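Local coordinates for protein glycerophosphoryl diester phosphodiesterase (Agrobacterium tumefaciens str. C58, PDB 3KS5) that belongs to the glycerophosphoryl diester phosphodiesterase family of TIM-barrel proteins and holds an iron(III) ion at the mouth of its barrel, at residues A6-G11 against E33-L38; R103-P108 against S138-A143. One frame throughout, in Å; residues are numbered along the deposited sequence.

Interaction 1 of 2, residues A6-G11 against E33-L38. With FE (Fe (III) ion), chain C; ACT (acetate ion), chain E; ACT (acetate ion), chain D.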
loop_
_atom_site.group_PDB
_atom_site.type_symbol
_atom_site.label_atom_id
_atom_site.label_comp_id
_atom_site.label_asym_id
_atom_site.label_seq_id
_atom_site.Cartn_x
_atom_site.Cartn_y
_atom_site.Cartn_z
ATOM N N ALA A 6 1.066 7.993 -4.300
ATOM C CA ALA A 6 1.561 6.621 -4.203
ATOM C C ALA A 6 0.900 5.803 -5.311
ATOM O O ALA A 6 -0.318 5.827 -5.437
ATOM C CB ALA A 6 1.249 6.027 -2.817
ATOM N N SER A 7 1.681 5.076 -6.100
ATOM C CA SER A 7 1.116 4.332 -7.229
ATOM C C SER A 7 0.545 3.022 -6.719
ATOM O O SER A 7 1.293 2.115 -6.358
ATOM C CB SER A 7 2.167 4.093 -8.313
ATOM O OG SER A 7 1.782 3.089 -9.225
ATOM N N HIS A 8 -0.787 2.933 -6.706
ATOM C CA HIS A 8 -1.486 1.737 -6.202
ATOM C C HIS A 8 -1.189 0.500 -7.040
ATOM O O HIS A 8 -1.626 0.395 -8.188
ATOM C CB HIS A 8 -2.998 2.025 -6.097
ATOM C CG HIS A 8 -3.763 1.050 -5.251
ATOM N ND1 HIS A 8 -4.965 0.492 -5.652
ATOM C CD2 HIS A 8 -3.505 0.548 -4.017
ATOM C CE1 HIS A 8 -5.406 -0.312 -4.695
ATOM N NE2 HIS A 8 -4.538 -0.302 -3.698
ATOM N N ARG A 9 -0.402 -0.410 -6.469
ATOM C CA ARG A 9 -0.029 -1.684 -7.088
ATOM C C ARG A 9 0.759 -1.528 -8.406
ATOM O O ARG A 9 0.842 -2.468 -9.223
ATOM C CB ARG A 9 -1.283 -2.577 -7.294
ATOM C CG ARG A 9 -2.173 -2.746 -6.045
ATOM C CD ARG A 9 -3.418 -3.622 -6.339
ATOM N NE ARG A 9 -4.427 -3.510 -5.284
ATOM C CZ ARG A 9 -5.714 -3.862 -5.383
ATOM N NH1 ARG A 9 -6.217 -4.354 -6.501
ATOM N NH2 ARG A 9 -6.517 -3.702 -4.343
ATOM N N GLY A 10 1.415 -0.380 -8.570
ATOM C CA GLY A 10 2.141 -0.085 -9.800
ATOM C C GLY A 10 1.290 0.683 -10.793
ATOM O O GLY A 10 1.820 1.074 -11.838
ATOM N N GLY A 11 0.004 0.929 -10.466
ATOM C CA GLY A 11 -0.948 1.630 -11.337
ATOM C C GLY A 11 -1.906 0.630 -12.009
ATOM O O GLY A 11 -1.888 0.472 -13.243
ATOM N N GLU A 33 5.842 7.547 -4.041
ATOM C CA GLU A 33 5.769 6.174 -3.549
ATOM C C GLU A 33 5.109 5.206 -4.516
ATOM O O GLU A 33 4.335 5.603 -5.374
ATOM C CB GLU A 33 4.999 6.128 -2.208
ATOM C CG GLU A 33 5.641 6.948 -1.058
ATOM C CD GLU A 33 4.756 7.058 0.177
ATOM O OE1 GLU A 33 3.712 6.368 0.233
ATOM O OE2 GLU A 33 5.094 7.841 1.097
ATOM N N VAL A 34 5.505 3.946 -4.392
ATOM C CA VAL A 34 4.769 2.845 -4.945
ATOM C C VAL A 34 4.160 2.021 -3.756
ATOM O O VAL A 34 4.872 1.684 -2.786
ATOM C CB VAL A 34 5.627 1.956 -5.844
ATOM C CG1 VAL A 34 6.783 1.354 -5.078
ATOM C CG2 VAL A 34 4.714 0.868 -6.511
ATOM N N GLU A 35 2.852 1.724 -3.857
ATOM C CA GLU A 35 2.122 0.916 -2.890
ATOM C C GLU A 35 1.964 -0.478 -3.372
ATOM O O GLU A 35 1.681 -0.706 -4.552
ATOM C CB GLU A 35 0.743 1.510 -2.630
ATOM C CG GLU A 35 0.039 0.969 -1.345
ATOM C CD GLU A 35 -0.754 -0.317 -1.511
ATOM O OE1 GLU A 35 -0.998 -0.783 -2.667
ATOM O OE2 GLU A 35 -1.127 -0.873 -0.452
ATOM N N PHE A 36 2.095 -1.424 -2.460
ATOM C CA PHE A 36 1.978 -2.818 -2.799
ATOM C C PHE A 36 1.708 -3.664 -1.556
ATOM O O PHE A 36 1.911 -3.215 -0.437
ATOM C CB PHE A 36 3.252 -3.309 -3.497
ATOM C CG PHE A 36 4.511 -3.092 -2.687
ATOM C CD1 PHE A 36 5.170 -1.870 -2.722
ATOM C CD2 PHE A 36 5.050 -4.119 -1.928
ATOM C CE1 PHE A 36 6.313 -1.655 -1.949
ATOM C CE2 PHE A 36 6.204 -3.915 -1.164
ATOM C CZ PHE A 36 6.831 -2.685 -1.177
ATOM N N ASP A 37 1.321 -4.911 -1.798
ATOM C CA ASP A 37 0.900 -5.865 -0.787
ATOM C C ASP A 37 1.837 -7.048 -0.887
ATOM O O ASP A 37 2.351 -7.304 -1.970
ATOM C CB ASP A 37 -0.546 -6.281 -1.100
ATOM C CG ASP A 37 -1.457 -5.076 -1.415
ATOM O OD1 ASP A 37 -1.856 -4.362 -0.481
ATOM O OD2 ASP A 37 -1.786 -4.818 -2.608
ATOM N N LEU A 38 2.083 -7.751 0.232
ATOM C CA LEU A 38 2.959 -8.936 0.251
ATOM C C LEU A 38 2.335 -10.118 0.952
ATOM O O LEU A 38 1.563 -9.937 1.891
ATOM C CB LEU A 38 4.309 -8.619 0.940
ATOM C CG LEU A 38 5.148 -7.478 0.346
ATOM C CD1 LEU A 38 6.240 -6.989 1.357
ATOM C CD2 LEU A 38 5.754 -7.879 -1.059
HETATM FE FE FE C . -2.958 -2.410 -0.478
HETATM C C ACT E . -4.307 0.705 -0.425
HETATM O O ACT E . -4.517 1.571 -1.297
HETATM O OXT ACT E . -4.091 -0.505 -0.775
HETATM C CH3 ACT E . -4.310 1.172 0.995
HETATM C C ACT D . -6.346 -2.275 -0.868
HETATM O O ACT D . -6.396 -1.896 -2.065
HETATM O OXT ACT D . -5.502 -3.174 -0.568
HETATM C CH3 ACT D . -7.314 -1.632 0.098
HETATM O O HOH W 1 -2.719 -2.621 -2.911
#
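Ser7 and Val34 face each other on parallel neighbouring strands of a TIM barrel, whose axes approach to 4.1 Å and diverge by 33°. Three backbone bonds stitch them: Ser7 N to Glu33 O, Glu35 N to Ser7 O at 3.0 Å, and, less straight, Arg9 N to Glu35 O, where a type II turn from Ser7 to Gly10 carries the chain off the strand. Ala6, His8, Glu33 and Glu35 share one face of the sheet. Ala6 CB touches Glu33 CB, and the Glu33 carboxylate turns to Arg4; two residues on, the contact becomes a metal site. His8 and Glu35 run alongside each other in one direction, both with CG anti to the backbone N (chi1 -164°). A bend at chi2 (-86°) swings the glutamate so that OE2 binds the iron at 2.4 Å while OE1 lies 3.1 Å from His8 CD2. Asp37 OD1 binds the iron at 2.2 Å. His8 NE2 donates to OXT of the iron-bound acetate and, weakly, to O of the second acetate, which Arg9 NH2 also holds; Asp232 holds ND1, fixing the ring's rotation, and Arg9 CG covers one ring face. Arg9 and Asp37 form a long salt bridge, OD2 lying well out of the guanidinium plane, so charge alone links them. An iron-bound water accepts from Arg9 NE at 3.1 Å; its unusually short distances to Glu35 OE1 and Asp37 OD2 are doubtful.

Interaction 2 of 2, residues R103-P108 against S138-A143. With FE (Fe (III) ion), chain C; ACT (acetate ion), chain D.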
loop_
_atom_site.group_PDB
_atom_site.type_symbol
_atom_site.label_atom_id
_atom_site.label_comp_id
_atom_site.label_asym_id
_atom_site.label_seq_id
_atom_site.Cartn_x
_atom_site.Cartn_y
_atom_site.Cartn_z
ATOM N N ARG A 103 5.713 1.929 -0.009
ATOM C CA ARG A 103 4.579 1.900 0.920
ATOM C C ARG A 103 4.046 0.474 0.860
ATOM O O ARG A 103 3.329 0.104 -0.070
ATOM C CB ARG A 103 3.518 2.901 0.545
ATOM C CG ARG A 103 2.255 2.744 1.331
ATOM C CD ARG A 103 1.260 3.766 0.905
ATOM N NE ARG A 103 -0.053 3.474 1.462
ATOM C CZ ARG A 103 -0.974 4.381 1.766
ATOM N NH1 ARG A 103 -0.739 5.677 1.668
ATOM N NH2 ARG A 103 -2.157 3.963 2.229
ATOM N N CYS A 104 4.436 -0.317 1.848
ATOM C CA CYS A 104 4.207 -1.741 1.906
ATOM C C CYS A 104 2.940 -1.982 2.722
ATOM O O CYS A 104 2.757 -1.287 3.726
ATOM C CB CYS A 104 5.420 -2.358 2.596
ATOM S SG CYS A 104 5.491 -4.112 2.853
ATOM N N GLU A 105 2.063 -2.912 2.297
ATOM C CA GLU A 105 0.921 -3.337 3.136
ATOM C C GLU A 105 1.041 -4.778 3.610
ATOM O O GLU A 105 1.265 -5.699 2.800
ATOM C CB GLU A 105 -0.440 -3.181 2.455
ATOM C CG GLU A 105 -1.600 -3.403 3.458
ATOM C CD GLU A 105 -2.979 -3.182 2.895
ATOM O OE1 GLU A 105 -3.139 -2.486 1.876
ATOM O OE2 GLU A 105 -3.930 -3.663 3.525
ATOM N N ILE A 106 0.878 -4.963 4.925
ATOM C CA ILE A 106 0.868 -6.285 5.542
ATOM C C ILE A 106 -0.603 -6.750 5.536
ATOM O O ILE A 106 -1.438 -6.253 6.301
ATOM C CB ILE A 106 1.479 -6.282 6.971
ATOM C CG1 ILE A 106 2.859 -5.604 7.002
ATOM C CG2 ILE A 106 1.682 -7.699 7.481
ATOM C CD1 ILE A 106 3.916 -6.281 6.093
ATOM N N LYS A 107 -0.912 -7.666 4.621
ATOM C CA LYS A 107 -2.264 -8.192 4.424
ATOM C C LYS A 107 -2.365 -9.517 5.148
ATOM O O LYS A 107 -1.373 -10.249 5.243
ATOM C CB LYS A 107 -2.549 -8.466 2.929
ATOM C CG LYS A 107 -2.845 -7.274 2.021
ATOM C CD LYS A 107 -4.198 -6.675 2.262
ATOM C CE LYS A 107 -4.575 -5.656 1.182
ATOM N NZ LYS A 107 -5.640 -4.686 1.592
ATOM N N PRO A 108 -3.559 -9.864 5.635
ATOM C CA PRO A 108 -3.757 -11.168 6.234
ATOM C C PRO A 108 -3.974 -12.249 5.179
ATOM O O PRO A 108 -4.095 -11.956 3.976
ATOM C CB PRO A 108 -5.023 -10.972 7.086
ATOM C CG PRO A 108 -5.775 -9.932 6.404
ATOM C CD PRO A 108 -4.789 -9.047 5.682
ATOM N N SER A 138 2.118 -0.285 6.360
ATOM C CA SER A 138 0.691 -0.042 6.499
ATOM C C SER A 138 -0.055 -1.367 6.720
ATOM O O SER A 138 0.420 -2.422 6.335
ATOM C CB SER A 138 0.152 0.675 5.267
ATOM O OG SER A 138 0.220 -0.175 4.124
ATOM N N SER A 139 -1.202 -1.300 7.389
ATOM C CA SER A 139 -2.080 -2.474 7.566
ATOM C C SER A 139 -3.431 -2.004 8.055
ATOM O O SER A 139 -3.528 -0.943 8.677
ATOM C CB SER A 139 -1.493 -3.479 8.558
ATOM O OG SER A 139 -2.156 -4.729 8.516
ATOM N N PHE A 140 -4.466 -2.788 7.747
ATOM C CA PHE A 140 -5.806 -2.587 8.311
ATOM C C PHE A 140 -5.917 -3.193 9.727
ATOM O O PHE A 140 -6.814 -2.796 10.525
ATOM C CB PHE A 140 -6.918 -3.212 7.410
ATOM C CG PHE A 140 -7.278 -2.400 6.216
ATOM C CD1 PHE A 140 -8.257 -1.435 6.282
ATOM C CD2 PHE A 140 -6.645 -2.604 5.023
ATOM C CE1 PHE A 140 -8.594 -0.672 5.151
ATOM C CE2 PHE A 140 -6.956 -1.838 3.903
ATOM C CZ PHE A 140 -7.936 -0.896 3.960
ATOM N N LEU A 141 -5.024 -4.124 10.054
ATOM C CA LEU A 141 -5.123 -4.862 11.304
ATOM C C LEU A 141 -4.248 -4.292 12.413
ATOM O O LEU A 141 -3.046 -4.236 12.263
ATOM C CB LEU A 141 -4.740 -6.336 11.116
ATOM C CG LEU A 141 -5.756 -7.308 10.488
ATOM C CD1 LEU A 141 -6.209 -6.830 9.110
ATOM C CD2 LEU A 141 -5.159 -8.744 10.398
ATOM N N LEU A 142 -4.869 -3.961 13.547
ATOM C CA LEU A 142 -4.143 -3.533 14.753
ATOM C C LEU A 142 -3.138 -4.586 15.250
ATOM O O LEU A 142 -2.098 -4.211 15.767
ATOM C CB LEU A 142 -5.122 -3.133 15.872
ATOM C CG LEU A 142 -5.936 -1.851 15.716
ATOM C CD1 LEU A 142 -6.785 -1.497 16.956
ATOM C CD2 LEU A 142 -5.016 -0.681 15.366
ATOM N N ALA A 143 -3.393 -5.886 15.073
ATOM C CA ALA A 143 -2.400 -6.904 15.460
ATOM C C ALA A 143 -1.104 -6.715 14.687
ATOM O O ALA A 143 0.008 -6.877 15.236
ATOM C CB ALA A 143 -2.910 -8.301 15.218
HETATM FE FE FE C . -2.958 -2.410 -0.478
HETATM C C ACT D . -6.346 -2.275 -0.868
HETATM O O ACT D . -6.396 -1.896 -2.065
HETATM O OXT ACT D . -5.502 -3.174 -0.568
HETATM C CH3 ACT D . -7.314 -1.632 0.098
HETATM O O HOH W 2 -1.046 0.536 1.677
HETATM O O HOH W 3 -3.859 -5.052 5.841
HETATM O O HOH W 1 -2.719 -2.621 -2.911
#
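The Phe140 ring meets the Glu105 carboxylate with its edge: OE2 lies near the ring plane, 3.3 Å from CD2, with the two planes 49° apart. The acetate CH3 lies at the same edge, 3.8 Å from Phe140 CE2, and the ring of Trp210 packs with Phe140 edge-to-face. Lys107 NZ approaches the ring obliquely; it forms a salt bridge with Glu105 OE2, met from above the carboxylate plane at 2.8 Å, and also donates to the acetate. This lysine is bent at chi2 (-72°), which folds its amine back over the glutamate. Glu105 itself runs extended beyond CG and places OE1 2.4 Å from the iron, so the two oxygens of one carboxylate divide between metal and ammonium. A water donating to OE2 and to Ile106 O, and accepting from Phe140 N, further steadies the group. Beneath it the backbones run in parallel. Ile106 N donates to Ser138 O in a nearly straight bond (169°), and Ser138 OG reaches back to Cys104 O. Ser139 OG gives a bond of 2.8 Å to Ile106 O in the carbonyl plane. Farther out, Pro108 CB rests on Leu141 CD2. This is the carboxy-terminal rim of a beta-alpha-beta unit: strands 101-106 and 135-139 are joined through helix 118-128, strands 33-40 and 156-160 flank the pair, and helix 142-151 starts just past Leu141.

From the N terminus, interaction 1 closes a largely helical connection of 21 residues, bringing strand 33-40 beside strand 4-8; interaction 2 then closes a 29-residue connection between segments 103-108 and 138-143, which holds helix 118-128. The loops run in series, neither nested nor crossed. Strands 33-40 and 101-106 are themselves neighbours, where Phe36 O probably accepts a hydrogen bond from Glu105 N, so both contacts belong to one continuous sheet. Their centres lie 13 Å apart, yet both reach the same iron, its water and one acetate. With Glu35, Asp37 and Glu105 as its protein ligands, this iron illustrates how a barrel builds one site from successive strand ends.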